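Local coordinates for protein uracil-dna glycosylase (Deinococcus radiodurans, PDB 4UQM) that belongs to the uracil-DNA glycosylase superfamily and is bound to DNA in this structure, at residues Pro106-Ile119 with Pro207-Phe221. The protein carries 1 engineered substitution. Sequence-based numbering, arbitrary orientation.
Sequences PSLRNIYKELTEDI and PSPLSEQYFFGTRPF. With nucleotides of chain B; nucleotides of chain C.
E114 reaches from helix 106-118 into the turn F215-T218 and accepts two backbone N-H groups with one carboxylate. G217 N donates to E114 OE1 at 2.8 Å, almost straight and on the syn side, R219 N to E114 OE2 at 2.9 Å, more bent and anti; both approach about 30° out of the carboxylate plane. CG stands anti to the backbone N (chi1 -179°) and the chain bends at chi2, turning the carboxylate onto this type II turn and R219, the N-cap of helix 220-230. The principle is general: a helix side chain supplies acceptors for a loop's N-H groups. One helical turn beyond E114, D118 is gripped side-on by R219: NE donates to D118 OD1 at 2.6 Å as a salt bridge, NH2 to D118 O. S222 OG is also hydrogen-bonded to D118 OD1. In this parallel-sheet α/β fold, the helix thereby holds the loop following strand 200-204. The F221 ring is a knob among I111, E114, L115 and D118; L115 CD2 makes a CH-pi contact, and P220 CG covers the opposite face. Toward the DNA, N110 ND2 donates in its amide plane to P207 O at 2.8 Å and, tilted from that plane, to E212 OE1. S208 OG closes an ST turn with L210 N and donates to OP2 of DG10 of chain B.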
loop_
_atom_site.group_PDB
_atom_site.type_symbol
_atom_site.label_atom_id
_atom_site.label_comp_id
_atom_site.label_asym_id
_atom_site.label_seq_id
_atom_site.Cartn_x
_atom_site.Cartn_y
_atom_site.Cartn_z
ATOM N N PRO A 106 0.677 15.787 -3.730
ATOM C CA PRO A 106 2.131 15.893 -3.926
ATOM C C PRO A 106 2.905 14.584 -3.991
ATOM O O PRO A 106 3.815 14.446 -4.832
ATOM C CB PRO A 106 2.597 16.766 -2.733
ATOM C CG PRO A 106 1.375 17.574 -2.431
ATOM C CD PRO A 106 0.172 16.725 -2.709
ATOM N N SER A 107 2.605 13.619 -3.117
ATOM C CA SER A 107 3.322 12.369 -3.177
ATOM C C SER A 107 3.171 11.689 -4.521
ATOM O O SER A 107 4.137 11.099 -5.055
ATOM C CB SER A 107 2.854 11.426 -2.055
ATOM O OG SER A 107 3.182 11.965 -0.753
ATOM N N LEU A 108 1.937 11.665 -5.004
ATOM C CA LEU A 108 1.657 11.007 -6.263
ATOM C C LEU A 108 2.238 11.807 -7.442
ATOM O O LEU A 108 2.725 11.213 -8.408
ATOM C CB LEU A 108 0.163 10.732 -6.433
ATOM C CG LEU A 108 -0.244 9.890 -7.666
ATOM C CD1 LEU A 108 0.496 8.557 -7.740
ATOM C CD2 LEU A 108 -1.753 9.691 -7.744
ATOM N N ARG A 109 2.240 13.136 -7.354
ATOM C CA ARG A 109 2.960 13.939 -8.357
ATOM C C ARG A 109 4.391 13.520 -8.424
ATOM O O ARG A 109 4.956 13.459 -9.505
ATOM C CB ARG A 109 2.903 15.412 -8.035
ATOM C CG ARG A 109 1.524 15.940 -8.153
ATOM C CD ARG A 109 1.478 17.421 -8.154
ATOM N NE ARG A 109 0.089 17.737 -8.033
ATOM C CZ ARG A 109 -0.759 17.759 -9.040
ATOM N NH1 ARG A 109 -0.354 17.535 -10.320
ATOM N NH2 ARG A 109 -2.004 18.056 -8.746
ATOM N N ASN A 110 4.993 13.243 -7.258
ATOM C CA ASN A 110 6.395 12.824 -7.247
ATOM C C ASN A 110 6.564 11.412 -7.783
ATOM O O ASN A 110 7.524 11.153 -8.506
ATOM C CB ASN A 110 6.957 12.961 -5.844
ATOM C CG ASN A 110 7.260 14.398 -5.487
ATOM O OD1 ASN A 110 7.318 15.268 -6.354
ATOM N ND2 ASN A 110 7.522 14.652 -4.215
ATOM N N ILE A 111 5.669 10.488 -7.444
ATOM C CA ILE A 111 5.653 9.188 -8.060
ATOM C C ILE A 111 5.630 9.316 -9.595
ATOM O O ILE A 111 6.359 8.608 -10.317
ATOM C CB ILE A 111 4.487 8.326 -7.520
ATOM C CG1 ILE A 111 4.795 7.829 -6.099
ATOM C CG2 ILE A 111 4.176 7.125 -8.416
ATOM C CD1 ILE A 111 3.544 7.394 -5.365
ATOM N N TYR A 112 4.721 10.146 -10.094
ATOM C CA TYR A 112 4.624 10.395 -11.557
ATOM C C TYR A 112 5.932 10.966 -12.138
ATOM O O TYR A 112 6.348 10.574 -13.242
ATOM C CB TYR A 112 3.462 11.306 -11.887
ATOM C CG TYR A 112 2.056 10.719 -11.774
ATOM C CD1 TYR A 112 1.830 9.353 -11.514
ATOM C CD2 TYR A 112 0.935 11.540 -11.882
ATOM C CE1 TYR A 112 0.577 8.844 -11.424
ATOM C CE2 TYR A 112 -0.360 11.029 -11.792
ATOM C CZ TYR A 112 -0.543 9.674 -11.569
ATOM O OH TYR A 112 -1.809 9.181 -11.472
ATOM N N LYS A 113 6.600 11.857 -11.407
ATOM C CA LYS A 113 7.883 12.440 -11.875
ATOM C C LYS A 113 8.920 11.351 -12.002
ATOM O O LYS A 113 9.660 11.280 -13.001
ATOM C CB LYS A 113 8.402 13.562 -10.927
ATOM C CG LYS A 113 7.648 14.876 -11.009
ATOM C CD LYS A 113 8.151 15.911 -9.993
ATOM C CE LYS A 113 7.026 16.598 -9.260
ATOM N NZ LYS A 113 7.487 17.579 -8.240
ATOM N N GLU A 114 9.002 10.482 -11.004
ATOM C CA GLU A 114 9.966 9.421 -11.012
ATOM C C GLU A 114 9.658 8.390 -12.133
ATOM O O GLU A 114 10.574 7.937 -12.854
ATOM C CB GLU A 114 10.042 8.765 -9.634
ATOM C CG GLU A 114 11.053 7.631 -9.548
ATOM C CD GLU A 114 12.492 8.057 -9.654
ATOM O OE1 GLU A 114 12.797 9.252 -9.472
ATOM O OE2 GLU A 114 13.351 7.148 -9.894
ATOM N N LEU A 115 8.389 8.022 -12.297
ATOM C CA LEU A 115 7.953 7.148 -13.424
ATOM C C LEU A 115 8.308 7.729 -14.778
ATOM O O LEU A 115 8.767 7.006 -15.654
ATOM C CB LEU A 115 6.442 6.929 -13.336
ATOM C CG LEU A 115 5.995 5.768 -12.458
ATOM C CD1 LEU A 115 4.509 5.852 -12.175
ATOM C CD2 LEU A 115 6.330 4.416 -13.132
ATOM N N THR A 116 8.121 9.041 -14.938
ATOM C CA THR A 116 8.423 9.720 -16.197
ATOM C C THR A 116 9.908 9.560 -16.529
ATOM O O THR A 116 10.237 9.319 -17.684
ATOM C CB THR A 116 8.012 11.196 -16.110
ATOM O OG1 THR A 116 6.588 11.260 -15.975
ATOM C CG2 THR A 116 8.425 12.005 -17.371
ATOM N N GLU A 117 10.790 9.587 -15.532
ATOM C CA GLU A 117 12.195 9.410 -15.788
ATOM C C GLU A 117 12.615 7.948 -15.858
ATOM O O GLU A 117 13.544 7.627 -16.582
ATOM C CB GLU A 117 13.014 10.124 -14.718
ATOM C CG GLU A 117 12.803 11.619 -14.655
ATOM C CD GLU A 117 12.935 12.343 -15.998
ATOM O OE1 GLU A 117 13.981 12.224 -16.668
ATOM O OE2 GLU A 117 11.959 13.031 -16.416
ATOM N N ASP A 118 11.943 7.079 -15.105
ATOM C CA ASP A 118 12.398 5.738 -14.893
ATOM C C ASP A 118 11.931 4.763 -16.006
ATOM O O ASP A 118 12.624 3.799 -16.318
ATOM C CB ASP A 118 11.855 5.257 -13.533
ATOM C CG ASP A 118 12.409 3.926 -13.097
ATOM O OD1 ASP A 118 13.546 3.569 -13.527
ATOM O OD2 ASP A 118 11.708 3.226 -12.303
ATOM N N ILE A 119 10.708 4.959 -16.479
ATOM C CA ILE A 119 10.066 4.076 -17.456
ATOM C C ILE A 119 9.862 4.886 -18.745
ATOM O O ILE A 119 8.919 5.658 -18.867
ATOM C CB ILE A 119 8.684 3.578 -16.911
ATOM C CG1 ILE A 119 8.815 2.789 -15.591
ATOM C CG2 ILE A 119 7.906 2.770 -17.967
ATOM C CD1 ILE A 119 9.512 1.468 -15.709
ATOM N N PRO A 207 7.817 9.119 -1.080
ATOM C CA PRO A 207 7.741 10.115 -2.173
ATOM C C PRO A 207 7.105 11.493 -1.811
ATOM O O PRO A 207 7.047 12.383 -2.637
ATOM C CB PRO A 207 6.851 9.424 -3.197
ATOM C CG PRO A 207 6.013 8.424 -2.404
ATOM C CD PRO A 207 6.971 7.941 -1.338
ATOM N N SER A 208 6.672 11.699 -0.566
ATOM C CA SER A 208 6.250 13.000 -0.111
ATOM C C SER A 208 7.291 14.045 -0.470
ATOM O O SER A 208 8.502 13.787 -0.371
ATOM C CB SER A 208 6.117 13.005 1.424
ATOM O OG SER A 208 5.794 14.315 1.858
ATOM N N PRO A 209 6.866 15.262 -0.809
ATOM C CA PRO A 209 7.845 16.343 -1.045
ATOM C C PRO A 209 8.760 16.555 0.183
ATOM O O PRO A 209 9.901 16.974 -0.002
ATOM C CB PRO A 209 6.955 17.527 -1.373
ATOM C CG PRO A 209 5.658 17.208 -0.802
ATOM C CD PRO A 209 5.484 15.737 -1.003
ATOM N N LEU A 210 8.301 16.230 1.410
ATOM C CA LEU A 210 9.121 16.428 2.608
ATOM C C LEU A 210 10.243 15.399 2.752
ATOM O O LEU A 210 11.097 15.575 3.644
ATOM C CB LEU A 210 8.282 16.341 3.863
ATOM C CG LEU A 210 7.086 17.287 3.951
ATOM C CD1 LEU A 210 6.333 17.060 5.263
ATOM C CD2 LEU A 210 7.504 18.709 3.751
ATOM N N SER A 211 10.267 14.375 1.912
ATOM C CA SER A 211 11.340 13.406 1.857
ATOM C C SER A 211 11.837 13.129 0.442
ATOM O O SER A 211 12.567 12.140 0.218
ATOM C CB SER A 211 10.853 12.119 2.496
ATOM O OG SER A 211 9.566 11.742 1.991
ATOM N N GLU A 212 11.441 13.961 -0.526
ATOM C CA GLU A 212 11.642 13.598 -1.923
ATOM C C GLU A 212 13.097 13.427 -2.318
ATOM O O GLU A 212 13.388 12.633 -3.233
ATOM C CB GLU A 212 10.906 14.546 -2.873
ATOM C CG GLU A 212 11.517 15.938 -2.870
ATOM C CD GLU A 212 10.781 16.953 -3.722
ATOM O OE1 GLU A 212 9.574 16.836 -3.916
ATOM O OE2 GLU A 212 11.455 17.888 -4.206
ATOM N N GLN A 213 14.024 14.120 -1.630
ATOM C CA GLN A 213 15.444 13.901 -1.916
ATOM C C GLN A 213 15.892 12.443 -1.698
ATOM O O GLN A 213 16.894 12.012 -2.273
ATOM C CB GLN A 213 16.320 14.824 -1.064
ATOM C CG GLN A 213 16.304 14.557 0.447
ATOM C CD GLN A 213 17.174 15.504 1.243
ATOM O OE1 GLN A 213 16.789 15.963 2.315
ATOM N NE2 GLN A 213 18.341 15.804 0.728
ATOM N N TYR A 214 15.160 11.720 -0.836
ATOM C CA TYR A 214 15.447 10.310 -0.536
ATOM C C TYR A 214 14.706 9.312 -1.444
ATOM O O TYR A 214 14.840 8.105 -1.282
ATOM C CB TYR A 214 15.151 10.031 0.918
ATOM C CG TYR A 214 15.904 10.877 1.898
ATOM C CD1 TYR A 214 17.250 10.634 2.148
ATOM C CD2 TYR A 214 15.274 11.879 2.626
ATOM C CE1 TYR A 214 17.966 11.416 3.067
ATOM C CE2 TYR A 214 15.970 12.659 3.528
ATOM C CZ TYR A 214 17.300 12.421 3.774
ATOM O OH TYR A 214 17.992 13.182 4.725
ATOM N N PHE A 215 13.877 9.847 -2.343
ATOM C CA PHE A 215 13.047 9.058 -3.270
ATOM C C PHE A 215 13.459 9.211 -4.741
ATOM O O PHE A 215 13.602 8.211 -5.459
ATOM C CB PHE A 215 11.584 9.484 -3.100
ATOM C CG PHE A 215 10.658 8.890 -4.134
ATOM C CD1 PHE A 215 10.276 7.564 -4.050
ATOM C CD2 PHE A 215 10.157 9.654 -5.194
ATOM C CE1 PHE A 215 9.413 7.004 -4.994
ATOM C CE2 PHE A 215 9.325 9.095 -6.174
ATOM C CZ PHE A 215 8.970 7.777 -6.052
ATOM N N PHE A 216 13.660 10.460 -5.179
ATOM C CA PHE A 216 14.014 10.673 -6.576
ATOM C C PHE A 216 15.294 9.962 -6.956
ATOM O O PHE A 216 16.253 9.955 -6.201
ATOM C CB PHE A 216 14.148 12.145 -6.866
ATOM C CG PHE A 216 12.862 12.909 -6.871
ATOM C CD1 PHE A 216 11.664 12.367 -7.376
ATOM C CD2 PHE A 216 12.876 14.218 -6.425
ATOM C CE1 PHE A 216 10.502 13.131 -7.393
ATOM C CE2 PHE A 216 11.717 14.986 -6.478
ATOM C CZ PHE A 216 10.536 14.431 -6.934
ATOM N N GLY A 217 15.281 9.362 -8.141
ATOM C CA GLY A 217 16.493 8.689 -8.681
ATOM C C GLY A 217 16.680 7.251 -8.227
ATOM O O GLY A 217 17.627 6.552 -8.668
ATOM N N THR A 218 15.747 6.726 -7.424
ATOM C CA THR A 218 15.886 5.381 -6.921
ATOM C C THR A 218 15.350 4.312 -7.899
ATOM O O THR A 218 15.589 3.114 -7.700
ATOM C CB THR A 218 15.215 5.225 -5.552
ATOM O OG1 THR A 218 13.834 5.597 -5.638
ATOM C CG2 THR A 218 15.960 6.114 -4.528
ATOM N N ARG A 219 14.663 4.743 -8.955
ATOM C CA ARG A 219 14.245 3.824 -10.054
ATOM C C ARG A 219 13.548 2.554 -9.616
ATOM O O ARG A 219 13.880 1.485 -10.072
ATOM C CB ARG A 219 15.480 3.480 -10.888
ATOM C CG ARG A 219 16.082 4.714 -11.532
ATOM C CD ARG A 219 16.962 4.379 -12.742
ATOM N NE ARG A 219 16.094 3.993 -13.865
ATOM C CZ ARG A 219 16.435 3.522 -15.052
ATOM N NH1 ARG A 219 17.700 3.384 -15.420
ATOM N NH2 ARG A 219 15.463 3.199 -15.898
ATOM N N PRO A 220 12.534 2.668 -8.764
ATOM C CA PRO A 220 11.951 1.449 -8.217
ATOM C C PRO A 220 11.116 0.687 -9.280
ATOM O O PRO A 220 10.914 -0.514 -9.170
ATOM C CB PRO A 220 11.088 1.980 -7.084
ATOM C CG PRO A 220 10.693 3.354 -7.526
ATOM C CD PRO A 220 11.905 3.887 -8.208
ATOM N N PHE A 221 10.585 1.410 -10.249
ATOM C CA PHE A 221 9.592 0.865 -11.210
ATOM C C PHE A 221 10.303 -0.033 -12.236
ATOM O O PHE A 221 9.881 -1.189 -12.495
ATOM C CB PHE A 221 8.772 1.995 -11.824
ATOM C CG PHE A 221 8.180 2.927 -10.796
ATOM C CD1 PHE A 221 7.118 2.508 -9.969
ATOM C CD2 PHE A 221 8.738 4.169 -10.587
ATOM C CE1 PHE A 221 6.602 3.331 -8.979
ATOM C CE2 PHE A 221 8.204 5.016 -9.584
ATOM C CZ PHE A 221 7.161 4.560 -8.776
ATOM P P DG B 10 4.510 13.182 5.167
ATOM O OP1 DG B 10 4.867 13.563 6.521
ATOM O OP2 DG B 10 4.127 14.169 4.240
ATOM O "O5'" DG B 10 5.657 12.306 4.498
ATOM C "C5'" DG B 10 6.449 11.411 5.229
ATOM C "C4'" DG B 10 7.899 11.591 4.852
ATOM O "O4'" DG B 10 8.233 12.970 5.084
ATOM C "C3'" DG B 10 8.866 10.765 5.687
ATOM O "O3'" DG B 10 9.877 10.222 4.840
ATOM C "C2'" DG B 10 9.403 11.772 6.692
ATOM C "C1'" DG B 10 9.337 13.080 5.942
ATOM N N9 DG B 10 9.148 14.262 6.786
ATOM C C8 DG B 10 8.007 14.629 7.447
ATOM N N7 DG B 10 8.142 15.726 8.135
ATOM C C5 DG B 10 9.458 16.101 7.926
ATOM C C6 DG B 10 10.191 17.199 8.439
ATOM O O6 DG B 10 9.812 18.077 9.201
ATOM N N1 DG B 10 11.497 17.201 7.973
ATOM C C2 DG B 10 12.029 16.268 7.124
ATOM N N2 DG B 10 13.303 16.440 6.779
ATOM N N3 DG B 10 11.364 15.228 6.661
ATOM C C4 DG B 10 10.093 15.209 7.096
ATOM P P DA B 8 -1.605 19.119 4.576
ATOM O OP1 DA B 8 -2.969 19.683 4.423
ATOM O OP2 DA B 8 -1.185 18.321 5.763
ATOM O "O5'" DA B 8 -1.057 18.463 3.230
ATOM C "C5'" DA B 8 0.116 17.663 3.330
ATOM C "C4'" DA B 8 0.781 17.511 1.984
ATOM O "O4'" DA B 8 1.546 18.697 1.667
ATOM C "C3'" DA B 8 1.769 16.351 1.968
ATOM O "O3'" DA B 8 1.776 15.687 0.712
ATOM C "C2'" DA B 8 3.115 17.001 2.188
ATOM C "C1'" DA B 8 2.935 18.405 1.637
ATOM N N9 DA B 8 3.636 19.419 2.426
ATOM C C8 DA B 8 4.429 20.433 1.947
ATOM N N7 DA B 8 4.978 21.162 2.888
ATOM C C5 DA B 8 4.534 20.579 4.066
ATOM C C6 DA B 8 4.783 20.871 5.419
ATOM N N6 DA B 8 5.550 21.888 5.827
ATOM N N1 DA B 8 4.181 20.100 6.352
ATOM C C2 DA B 8 3.424 19.072 5.941
ATOM N N3 DA B 8 3.125 18.691 4.700
ATOM C C4 DA B 8 3.721 19.493 3.797
ATOM P P DT C 10 13.301 20.996 -0.531
ATOM O OP1 DT C 10 13.930 20.650 -1.840
ATOM O OP2 DT C 10 13.626 22.311 0.118
ATOM O "O5'" DT C 10 11.726 20.879 -0.700
ATOM C "C5'" DT C 10 11.108 19.879 -1.526
ATOM C "C4'" DT C 10 9.772 20.404 -1.995
ATOM O "O4'" DT C 10 9.108 20.997 -0.854
ATOM C "C3'" DT C 10 9.879 21.501 -3.056
ATOM O "O3'" DT C 10 9.177 21.210 -4.246
ATOM C "C2'" DT C 10 8.998 22.624 -2.554
ATOM C "C1'" DT C 10 8.817 22.370 -1.075
ATOM N N1 DT C 10 9.636 23.187 -0.146
ATOM C C2 DT C 10 10.853 23.708 -0.545
ATOM O O2 DT C 10 11.352 23.490 -1.636
ATOM N N3 DT C 10 11.485 24.475 0.400
ATOM C C4 DT C 10 11.034 24.775 1.671
ATOM O O4 DT C 10 11.725 25.465 2.417
ATOM C C5 DT C 10 9.739 24.225 2.012
ATOM C C7 DT C 10 9.165 24.505 3.364
ATOM C C6 DT C 10 9.112 23.474 1.097
HETATM O O HOH W 1 7.367 18.250 -4.979
#